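PDB 2XHS: nuclear hormone receptor FTZ-F1 from Drosophila melanogaster, which probably acts as a transcription factor of the nuclear receptor 5A family, its ligand-binding domain binding a Fushi tarazu peptide. Local coordinates for residues R16-S21 and M154-L159; H86-M91 and E237-K242; H96-I101 and G149-M154. All blocks are in the same frame, centred on the assembly; numbering follows the deposited sequence.

Contact 1: residues R16-S21 and M154-L159; sequences REFVQS and MKFLIL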
loop_
_atom_site.group_PDB
_atom_site.type_symbol
_atom_site.label_atom_id
_atom_site.label_comp_id
_atom_site.label_asym_id
_atom_site.label_seq_id
_atom_site.Cartn_x
_atom_site.Cartn_y
_atom_site.Cartn_z
ATOM N N ARG A 16 -11.671 -11.908 8.635
ATOM C CA ARG A 16 -12.017 -11.043 9.697
ATOM C C ARG A 16 -10.751 -10.648 10.348
ATOM O O ARG A 16 -10.595 -9.538 10.756
ATOM C CB ARG A 16 -12.846 -11.772 10.698
ATOM C CG ARG A 16 -14.242 -11.955 10.337
ATOM C CD ARG A 16 -15.043 -12.286 11.557
ATOM N NE ARG A 16 -15.893 -13.420 11.311
ATOM C CZ ARG A 16 -15.681 -14.606 11.836
ATOM N NH1 ARG A 16 -14.695 -14.794 12.670
ATOM N NH2 ARG A 16 -16.474 -15.597 11.551
ATOM N N GLU A 17 -9.857 -11.597 10.496
ATOM C CA GLU A 17 -8.578 -11.370 11.130
ATOM C C GLU A 17 -7.704 -10.423 10.380
ATOM O O GLU A 17 -6.956 -9.697 10.955
ATOM C CB GLU A 17 -7.859 -12.674 11.336
ATOM C CG GLU A 17 -8.619 -13.617 12.203
ATOM C CD GLU A 17 -7.972 -14.966 12.315
ATOM O OE1 GLU A 17 -6.806 -15.095 11.929
ATOM O OE2 GLU A 17 -8.636 -15.901 12.781
ATOM N N PHE A 18 -7.763 -10.488 9.074
ATOM C CA PHE A 18 -7.065 -9.573 8.242
ATOM C C PHE A 18 -7.590 -8.191 8.418
ATOM O O PHE A 18 -6.869 -7.250 8.450
ATOM C CB PHE A 18 -7.272 -9.975 6.818
ATOM C CG PHE A 18 -6.562 -11.203 6.442
ATOM C CD1 PHE A 18 -5.553 -11.678 7.203
ATOM C CD2 PHE A 18 -6.898 -11.881 5.321
ATOM C CE1 PHE A 18 -4.898 -12.792 6.845
ATOM C CE2 PHE A 18 -6.239 -12.997 4.977
ATOM C CZ PHE A 18 -5.244 -13.449 5.735
ATOM N N VAL A 19 -8.876 -8.054 8.505
ATOM C CA VAL A 19 -9.392 -6.730 8.636
ATOM C C VAL A 19 -9.065 -6.169 9.979
ATOM O O VAL A 19 -9.207 -5.011 10.219
ATOM C CB VAL A 19 -10.846 -6.686 8.427
ATOM C CG1 VAL A 19 -11.311 -5.381 8.855
ATOM C CG2 VAL A 19 -11.134 -6.848 6.997
ATOM N N GLN A 20 -8.677 -7.039 10.872
ATOM C CA GLN A 20 -8.278 -6.688 12.203
ATOM C C GLN A 20 -7.025 -5.889 12.218
ATOM O O GLN A 20 -6.812 -5.055 13.053
ATOM C CB GLN A 20 -8.032 -7.950 12.978
ATOM C CG GLN A 20 -9.195 -8.374 13.767
ATOM C CD GLN A 20 -9.821 -7.222 14.427
ATOM O OE1 GLN A 20 -9.142 -6.336 14.888
ATOM N NE2 GLN A 20 -11.125 -7.212 14.483
ATOM N N SER A 21 -6.182 -6.180 11.265
ATOM C CA SER A 21 -4.859 -5.657 11.223
ATOM C C SER A 21 -4.803 -4.296 10.637
ATOM O O SER A 21 -3.777 -3.682 10.597
ATOM C CB SER A 21 -4.030 -6.602 10.415
ATOM O OG SER A 21 -4.453 -7.892 10.717
HETATM N N MSE A 154 -5.991 -8.444 -1.189
HETATM C CA MSE A 154 -5.187 -8.002 -2.281
HETATM C C MSE A 154 -3.836 -7.569 -1.849
HETATM O O MSE A 154 -2.914 -7.652 -2.589
HETATM C CB MSE A 154 -5.888 -6.926 -3.047
HETATM C CG MSE A 154 -6.757 -7.487 -4.065
HETATM SE SE MSE A 154 -7.582 -6.151 -4.979
HETATM C CE MSE A 154 -8.994 -5.946 -3.876
ATOM N N LYS A 155 -3.738 -7.073 -0.643
ATOM C CA LYS A 155 -2.484 -6.668 -0.080
ATOM C C LYS A 155 -1.563 -7.832 0.145
ATOM O O LYS A 155 -0.413 -7.786 -0.148
ATOM C CB LYS A 155 -2.756 -5.963 1.221
ATOM C CG LYS A 155 -2.200 -4.599 1.253
ATOM C CD LYS A 155 -2.146 -4.043 2.598
ATOM C CE LYS A 155 -1.019 -3.081 2.655
ATOM N NZ LYS A 155 -0.925 -2.458 3.966
ATOM N N PHE A 156 -2.097 -8.886 0.704
ATOM C CA PHE A 156 -1.370 -10.097 0.888
ATOM C C PHE A 156 -1.022 -10.697 -0.420
ATOM O O PHE A 156 0.005 -11.276 -0.582
ATOM C CB PHE A 156 -2.183 -11.074 1.668
ATOM C CG PHE A 156 -2.234 -10.774 3.093
ATOM C CD1 PHE A 156 -1.177 -11.050 3.896
ATOM C CD2 PHE A 156 -3.333 -10.210 3.641
ATOM C CE1 PHE A 156 -1.228 -10.769 5.202
ATOM C CE2 PHE A 156 -3.374 -9.928 4.950
ATOM C CZ PHE A 156 -2.325 -10.207 5.722
ATOM N N LEU A 157 -1.918 -10.589 -1.361
ATOM C CA LEU A 157 -1.654 -11.172 -2.617
ATOM C C LEU A 157 -0.477 -10.492 -3.177
ATOM O O LEU A 157 0.367 -11.097 -3.764
ATOM C CB LEU A 157 -2.827 -10.965 -3.518
ATOM C CG LEU A 157 -3.874 -11.998 -3.238
ATOM C CD1 LEU A 157 -4.831 -12.027 -4.313
ATOM C CD2 LEU A 157 -3.200 -13.274 -3.144
ATOM N N ILE A 158 -0.447 -9.192 -3.054
ATOM C CA ILE A 158 0.667 -8.454 -3.571
ATOM C C ILE A 158 1.929 -8.786 -2.861
ATOM O O ILE A 158 2.929 -9.009 -3.461
ATOM C CB ILE A 158 0.414 -6.998 -3.363
ATOM C CG1 ILE A 158 -0.779 -6.579 -4.167
ATOM C CG2 ILE A 158 1.539 -6.191 -3.786
ATOM C CD1 ILE A 158 -1.016 -5.133 -4.146
ATOM N N LEU A 159 1.877 -8.758 -1.553
ATOM C CA LEU A 159 3.014 -9.036 -0.727
ATOM C C LEU A 159 3.531 -10.433 -0.792
ATOM O O LEU A 159 4.695 -10.665 -0.864
ATOM C CB LEU A 159 2.625 -8.779 0.706
ATOM C CG LEU A 159 3.675 -8.931 1.782
ATOM C CD1 LEU A 159 4.540 -7.770 1.793
ATOM C CD2 LEU A 159 3.012 -9.041 3.064
#
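Phe18 and Phe156 meet ring against ring and join helix 13-20 to helix 148-159, two elements of the layered helical sandwich that makes up a nuclear receptor ligand-binding domain. The backbones stand well apart, with 9.3 Å between Phe18 CA and Phe156 CA, and the two phenyl groups span that distance by themselves.

The aromatic interaction is an oblique one. The ring centroids are 4.4 Å apart and the planes are inclined at 33°, a tilt that makes the pair neither a parallel stack nor a T-shaped contact. Both side chains leave the backbone in the same way, with CG beside the backbone N and anti to the carbonyl carbon (chi1 -71° for Phe18 and -76° for Phe156), which sends each ring across the gap to the other helix.

Apolar packing extends the site beyond the pair. The Phe18 ring also lies on Phe71 of a loop, whereas Phe156 is flanked by Trp65, whose ring meets it with the planes about halfway between parallel and perpendicular, and by Val180 of helix 170-191. Both phenylalanines are therefore buried, in a wholly hydrocarbon interface without a hydrogen bond between the two segments.

Overlap of the rings is uneven. Phe18 CZ lies over a Phe156 face but is displaced toward its rim. From the other direction the CE2–CZ side of Phe156 does the touching: its CZ is 3.8 Å from Phe18 CE1, and its CE2 hovers over the middle of the Phe18 ring, 3.6 Å from Phe18 CD1.

Contact 2: residues H86-M91 and E237-K242; sequences HSWSDM and EMLHAK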
loop_
_atom_site.group_PDB
_atom_site.type_symbol
_atom_site.label_atom_id
_atom_site.label_comp_id
_atom_site.label_asym_id
_atom_site.label_seq_id
_atom_site.Cartn_x
_atom_site.Cartn_y
_atom_site.Cartn_z
ATOM N N HIS A 86 10.336 -5.897 -2.828
ATOM C CA HIS A 86 9.712 -6.029 -4.115
ATOM C C HIS A 86 8.481 -5.213 -4.357
ATOM O O HIS A 86 8.294 -4.665 -5.412
ATOM C CB HIS A 86 9.370 -7.478 -4.340
ATOM C CG HIS A 86 9.062 -7.806 -5.758
ATOM N ND1 HIS A 86 7.815 -8.194 -6.175
ATOM C CD2 HIS A 86 9.836 -7.803 -6.858
ATOM C CE1 HIS A 86 7.833 -8.415 -7.468
ATOM N NE2 HIS A 86 9.048 -8.184 -7.907
ATOM N N SER A 87 7.588 -5.186 -3.401
ATOM C CA SER A 87 6.332 -4.542 -3.618
ATOM C C SER A 87 5.978 -3.428 -2.740
ATOM O O SER A 87 4.849 -3.227 -2.545
ATOM C CB SER A 87 5.228 -5.538 -3.517
ATOM O OG SER A 87 5.672 -6.624 -2.773
ATOM N N TRP A 88 6.899 -2.693 -2.182
ATOM C CA TRP A 88 6.491 -1.609 -1.322
ATOM C C TRP A 88 5.744 -0.587 -2.097
ATOM O O TRP A 88 4.822 -0.011 -1.626
ATOM C CB TRP A 88 7.685 -0.976 -0.647
ATOM C CG TRP A 88 8.657 -0.481 -1.566
ATOM C CD1 TRP A 88 9.633 -1.173 -2.118
ATOM C CD2 TRP A 88 8.766 0.833 -2.057
ATOM N NE1 TRP A 88 10.363 -0.396 -2.925
ATOM C CE2 TRP A 88 9.848 0.858 -2.903
ATOM C CE3 TRP A 88 8.049 1.999 -1.858
ATOM C CZ2 TRP A 88 10.228 1.974 -3.557
ATOM C CZ3 TRP A 88 8.427 3.095 -2.498
ATOM C CH2 TRP A 88 9.511 3.091 -3.328
ATOM N N SER A 89 6.197 -0.353 -3.300
ATOM C CA SER A 89 5.596 0.594 -4.178
ATOM C C SER A 89 4.234 0.141 -4.513
ATOM O O SER A 89 3.347 0.910 -4.600
ATOM C CB SER A 89 6.411 0.714 -5.434
ATOM O OG SER A 89 6.943 -0.524 -5.785
ATOM N N ASP A 90 4.070 -1.134 -4.722
ATOM C CA ASP A 90 2.803 -1.662 -5.090
ATOM C C ASP A 90 1.761 -1.486 -4.049
ATOM O O ASP A 90 0.644 -1.233 -4.362
ATOM C CB ASP A 90 2.947 -3.120 -5.407
ATOM C CG ASP A 90 3.132 -3.365 -6.843
ATOM O OD1 ASP A 90 4.209 -3.092 -7.341
ATOM O OD2 ASP A 90 2.201 -3.846 -7.475
HETATM N N MSE A 91 2.116 -1.678 -2.803
HETATM C CA MSE A 91 1.196 -1.475 -1.722
HETATM C C MSE A 91 0.771 -0.072 -1.535
HETATM O O MSE A 91 -0.330 0.173 -1.190
HETATM C CB MSE A 91 1.708 -2.047 -0.443
HETATM C CG MSE A 91 0.941 -3.238 -0.003
HETATM SE SE MSE A 91 2.108 -4.648 0.421
HETATM C CE MSE A 91 3.321 -3.861 1.572
ATOM N N GLU A 237 16.444 3.622 0.881
ATOM C CA GLU A 237 16.980 2.303 0.976
ATOM C C GLU A 237 16.144 1.365 0.191
ATOM O O GLU A 237 16.640 0.510 -0.482
ATOM C CB GLU A 237 16.964 1.880 2.414
ATOM C CG GLU A 237 17.165 0.438 2.635
ATOM C CD GLU A 237 17.355 0.129 4.075
ATOM O OE1 GLU A 237 18.051 0.879 4.735
ATOM O OE2 GLU A 237 16.820 -0.864 4.545
HETATM N N MSE A 238 14.852 1.520 0.312
HETATM C CA MSE A 238 13.911 0.714 -0.407
HETATM C C MSE A 238 14.031 0.983 -1.881
HETATM O O MSE A 238 13.960 0.104 -2.694
HETATM C CB MSE A 238 12.518 1.037 0.100
HETATM C CG MSE A 238 11.636 -0.147 0.314
HETATM SE SE MSE A 238 12.267 -1.312 1.600
HETATM C CE MSE A 238 12.647 0.005 2.852
ATOM N N LEU A 239 14.190 2.230 -2.230
ATOM C CA LEU A 239 14.308 2.593 -3.604
ATOM C C LEU A 239 15.541 1.994 -4.192
ATOM O O LEU A 239 15.573 1.596 -5.315
ATOM C CB LEU A 239 14.394 4.083 -3.675
ATOM C CG LEU A 239 13.460 4.829 -4.585
ATOM C CD1 LEU A 239 12.219 4.093 -4.760
ATOM C CD2 LEU A 239 13.191 6.074 -3.918
ATOM N N HIS A 240 16.581 1.998 -3.405
ATOM C CA HIS A 240 17.901 1.536 -3.766
ATOM C C HIS A 240 18.076 0.076 -4.049
ATOM O O HIS A 240 18.913 -0.326 -4.810
ATOM C CB HIS A 240 18.854 1.911 -2.657
ATOM C CG HIS A 240 20.291 1.756 -3.014
ATOM N ND1 HIS A 240 21.248 1.416 -2.092
ATOM C CD2 HIS A 240 20.935 1.897 -4.189
ATOM C CE1 HIS A 240 22.423 1.366 -2.685
ATOM N NE2 HIS A 240 22.257 1.648 -3.957
ATOM N N ALA A 241 17.347 -0.719 -3.313
ATOM C CA ALA A 241 17.533 -2.138 -3.300
ATOM C C ALA A 241 17.621 -2.775 -4.642
ATOM O O ALA A 241 18.412 -3.668 -4.840
ATOM C CB ALA A 241 16.477 -2.776 -2.509
ATOM N N LYS A 242 16.814 -2.338 -5.572
ATOM C CA LYS A 242 16.848 -2.991 -6.843
ATOM C C LYS A 242 17.863 -2.374 -7.754
ATOM O O LYS A 242 17.532 -1.968 -8.841
ATOM C CB LYS A 242 15.495 -2.898 -7.463
ATOM C CG LYS A 242 15.115 -1.534 -7.767
ATOM C CD LYS A 242 13.709 -1.549 -8.202
ATOM C CE LYS A 242 13.596 -2.032 -9.583
ATOM N NZ LYS A 242 12.167 -2.040 -9.954
#
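The side chain of Met238, present as selenomethionine, lays a methylene rather than its selenium over the indole of Trp88. Met238 CG is 3.4 Å from the centroid of the five-membered ring of Trp88 and only 15° off its normal, a CH-pi contact in which Trp88 CD1 and NE1 are among the ring atoms nearest to that carbon. The Met-aromatic component is looser and oblique: Met238 SE is 5.0 Å from the same centroid, because bends at chi2 and chi3 turn the end of the chain away from the tryptophan.

Trp88 reaches this place with CG between its backbone N and carbonyl carbon (chi1 58°). The opposite face of the indole is backed by its own neighbour, with Ser89 CB 4.0 Å above the ring plane of Trp88. Leu239 comes in at the edge of the six-membered ring, near its plane, and brings CD1 toward Trp88 CZ2 and CH2, although the modelled spacing there is doubtful.

Helix 234-240 is the C-terminal activation helix (AF-2) of the nuclear receptor fold, and the contact seats it against helix 77-102. Glu237 OE2 hydrogen-bonds to the backbone of the bound peptide, as the charge-clamp glutamate does in this family, and Met238 also packs on an apolar side chain of that peptide. An alanine in place of Trp88 would remove the whole indole, and this would probably leave Met238 and Leu239 without their common support and open a gap beneath the activation helix. Leu59 and Gln62 of helix 47-67 and Glu217 of helix 198-224 also touch the indole, while Ser89 OG hydrogen-bonds to Glu217 OE2.

Contact 3: residues H96-I101 and G149-M154; sequences HLHHRI and GDYVCM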
loop_
_atom_site.group_PDB
_atom_site.type_symbol
_atom_site.label_atom_id
_atom_site.label_comp_id
_atom_site.label_asym_id
_atom_site.label_seq_id
_atom_site.Cartn_x
_atom_site.Cartn_y
_atom_site.Cartn_z
ATOM N N HIS A 96 -3.440 3.682 -1.208
ATOM C CA HIS A 96 -4.003 4.943 -1.606
ATOM C C HIS A 96 -5.290 4.727 -2.317
ATOM O O HIS A 96 -6.191 5.476 -2.221
ATOM C CB HIS A 96 -3.033 5.770 -2.418
ATOM C CG HIS A 96 -3.186 7.237 -2.191
ATOM N ND1 HIS A 96 -3.932 8.048 -3.014
ATOM C CD2 HIS A 96 -2.729 8.032 -1.205
ATOM C CE1 HIS A 96 -3.910 9.278 -2.557
ATOM N NE2 HIS A 96 -3.181 9.295 -1.464
ATOM N N LEU A 97 -5.365 3.671 -3.065
ATOM C CA LEU A 97 -6.576 3.406 -3.752
ATOM C C LEU A 97 -7.619 3.193 -2.721
ATOM O O LEU A 97 -8.720 3.598 -2.873
ATOM C CB LEU A 97 -6.416 2.195 -4.621
ATOM C CG LEU A 97 -6.092 2.622 -6.024
ATOM C CD1 LEU A 97 -5.673 1.466 -6.773
ATOM C CD2 LEU A 97 -7.302 3.168 -6.618
ATOM N N HIS A 98 -7.264 2.540 -1.652
ATOM C CA HIS A 98 -8.207 2.274 -0.605
ATOM C C HIS A 98 -8.753 3.489 0.095
ATOM O O HIS A 98 -9.901 3.583 0.354
ATOM C CB HIS A 98 -7.484 1.413 0.381
ATOM C CG HIS A 98 -8.141 1.289 1.706
ATOM N ND1 HIS A 98 -7.514 1.625 2.872
ATOM C CD2 HIS A 98 -9.338 0.795 2.055
ATOM C CE1 HIS A 98 -8.309 1.382 3.884
ATOM N NE2 HIS A 98 -9.425 0.880 3.412
ATOM N N HIS A 99 -7.899 4.394 0.475
ATOM C CA HIS A 99 -8.317 5.583 1.156
ATOM C C HIS A 99 -9.081 6.552 0.340
ATOM O O HIS A 99 -9.942 7.221 0.805
ATOM C CB HIS A 99 -7.130 6.222 1.810
ATOM C CG HIS A 99 -6.588 5.407 2.920
ATOM N ND1 HIS A 99 -7.195 5.328 4.140
ATOM C CD2 HIS A 99 -5.523 4.593 2.981
ATOM C CE1 HIS A 99 -6.517 4.517 4.914
ATOM N NE2 HIS A 99 -5.494 4.059 4.234
ATOM N N ARG A 100 -8.694 6.673 -0.895
ATOM C CA ARG A 100 -9.330 7.599 -1.747
ATOM C C ARG A 100 -10.740 7.170 -1.908
ATOM O O ARG A 100 -11.620 7.977 -1.994
ATOM C CB ARG A 100 -8.639 7.612 -3.078
ATOM C CG ARG A 100 -8.383 8.960 -3.591
ATOM C CD ARG A 100 -8.368 8.946 -5.061
ATOM N NE ARG A 100 -8.331 10.282 -5.622
ATOM C CZ ARG A 100 -8.727 10.576 -6.840
ATOM N NH1 ARG A 100 -9.181 9.637 -7.621
ATOM N NH2 ARG A 100 -8.656 11.797 -7.277
ATOM N N ILE A 101 -10.955 5.880 -2.024
ATOM C CA ILE A 101 -12.298 5.402 -2.208
ATOM C C ILE A 101 -13.063 5.166 -0.954
ATOM O O ILE A 101 -14.154 5.632 -0.807
ATOM C CB ILE A 101 -12.307 4.059 -2.855
ATOM C CG1 ILE A 101 -12.112 4.161 -4.345
ATOM C CG2 ILE A 101 -13.608 3.459 -2.644
ATOM C CD1 ILE A 101 -11.601 2.945 -4.947
ATOM N N GLY A 149 -12.798 -5.775 2.691
ATOM C CA GLY A 149 -12.364 -7.141 2.630
ATOM C C GLY A 149 -11.505 -7.476 1.455
ATOM O O GLY A 149 -10.557 -8.181 1.569
ATOM N N ASP A 150 -11.876 -6.960 0.311
ATOM C CA ASP A 150 -11.141 -7.169 -0.887
ATOM C C ASP A 150 -9.783 -6.587 -0.772
ATOM O O ASP A 150 -8.834 -7.158 -1.189
ATOM C CB ASP A 150 -11.833 -6.448 -2.016
ATOM C CG ASP A 150 -13.151 -6.998 -2.322
ATOM O OD1 ASP A 150 -13.276 -8.199 -2.332
ATOM O OD2 ASP A 150 -14.064 -6.249 -2.595
ATOM N N TYR A 151 -9.713 -5.407 -0.212
ATOM C CA TYR A 151 -8.490 -4.665 -0.105
ATOM C C TYR A 151 -7.424 -5.341 0.714
ATOM O O TYR A 151 -6.289 -5.256 0.399
ATOM C CB TYR A 151 -8.804 -3.272 0.417
ATOM C CG TYR A 151 -7.705 -2.582 1.161
ATOM C CD1 TYR A 151 -6.657 -2.015 0.507
ATOM C CD2 TYR A 151 -7.729 -2.486 2.517
ATOM C CE1 TYR A 151 -5.678 -1.407 1.167
ATOM C CE2 TYR A 151 -6.738 -1.883 3.176
ATOM C CZ TYR A 151 -5.721 -1.336 2.494
ATOM O OH TYR A 151 -4.724 -0.710 3.148
ATOM N N VAL A 152 -7.779 -5.968 1.804
ATOM C CA VAL A 152 -6.806 -6.677 2.586
ATOM C C VAL A 152 -6.249 -7.912 1.943
ATOM O O VAL A 152 -5.120 -8.229 2.103
ATOM C CB VAL A 152 -7.289 -6.973 3.990
ATOM C CG1 VAL A 152 -7.360 -5.734 4.741
ATOM C CG2 VAL A 152 -8.616 -7.544 3.949
ATOM N N CYS A 153 -7.118 -8.654 1.266
ATOM C CA CYS A 153 -6.715 -9.881 0.595
ATOM C C CYS A 153 -5.721 -9.547 -0.504
ATOM O O CYS A 153 -4.746 -10.266 -0.727
ATOM C CB CYS A 153 -7.931 -10.598 0.008
ATOM S SG CYS A 153 -9.181 -11.067 1.226
HETATM N N MSE A 154 -5.991 -8.444 -1.189
HETATM C CA MSE A 154 -5.187 -8.002 -2.281
HETATM C C MSE A 154 -3.836 -7.569 -1.849
HETATM O O MSE A 154 -2.914 -7.652 -2.589
HETATM C CB MSE A 154 -5.888 -6.926 -3.047
HETATM C CG MSE A 154 -6.757 -7.487 -4.065
HETATM SE SE MSE A 154 -7.582 -6.151 -4.979
HETATM C CE MSE A 154 -8.994 -5.946 -3.876
#
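Helices 77-102 and 148-159 of the ligand-binding domain core are clasped by a face-to-face stack of His98 on Tyr151. The imidazole and phenol planes are within 7° of parallel and their centroids are 3.8 Å apart. The rings are slightly slipped against each other, with Tyr151 CE2 over the centre of the His98 ring and His98 CG over the centre of the Tyr151 ring. At one margin His98 ND1 is 3.5 Å from Tyr151 CZ, the carbon that bears the hydroxyl.

The methylene of the histidine shares the same face. His98 CB comes within 3.4 Å of Tyr151 CE1 and makes a CH-pi contact, 25° off the normal of the tyrosine ring. In both residues CG is anti to the backbone N (chi1 165° in His98), and the two side chains cross at about a right angle even though their rings lie flat on each other.

This pairing belongs to the interior of the three-layered helical sandwich of nuclear receptors, and both residues are buried. His98 and Tyr151 also have the closest CA atoms of the two segments, at 7.0 Å. The phenol hydroxyl is satisfied from the side of helix 77-102, since Tyr151 OH hydrogen-bonds to Asp95 OD1; with that bond at its end and His98 on its face, the tyrosine ring is held in both position and tilt.

The aromatic cluster continues beyond the pair. His102 meets the His98 ring at a steep angle, and His98 ND1 stands 3.4 Å above the plane of the His99 ring, which itself stacks with Trp27.

How the contacts relate
Along the chain the segments run 16-21, 86-91, 96-101, 149-154, 154-159 and 237-242, so contacts 1 and 2 interleave, while contact 3 falls within the span of each. Helix 148-159 serves contacts 1 and 3, which share Met154 and have centres about 10 Å apart; Phe18 and Val19 pack on Val152 between them. Helix 77-102 serves contacts 2 and 3, whose centres are about 19 Å apart. Contact 2 is equally far from contact 1, yet Lys155 touches Met91 and Ile158 touches Asp90. Two neighbouring core helices thus tie the N-terminal helix 13-20 at one end to the peptide-binding activation helix 234-240 at the other.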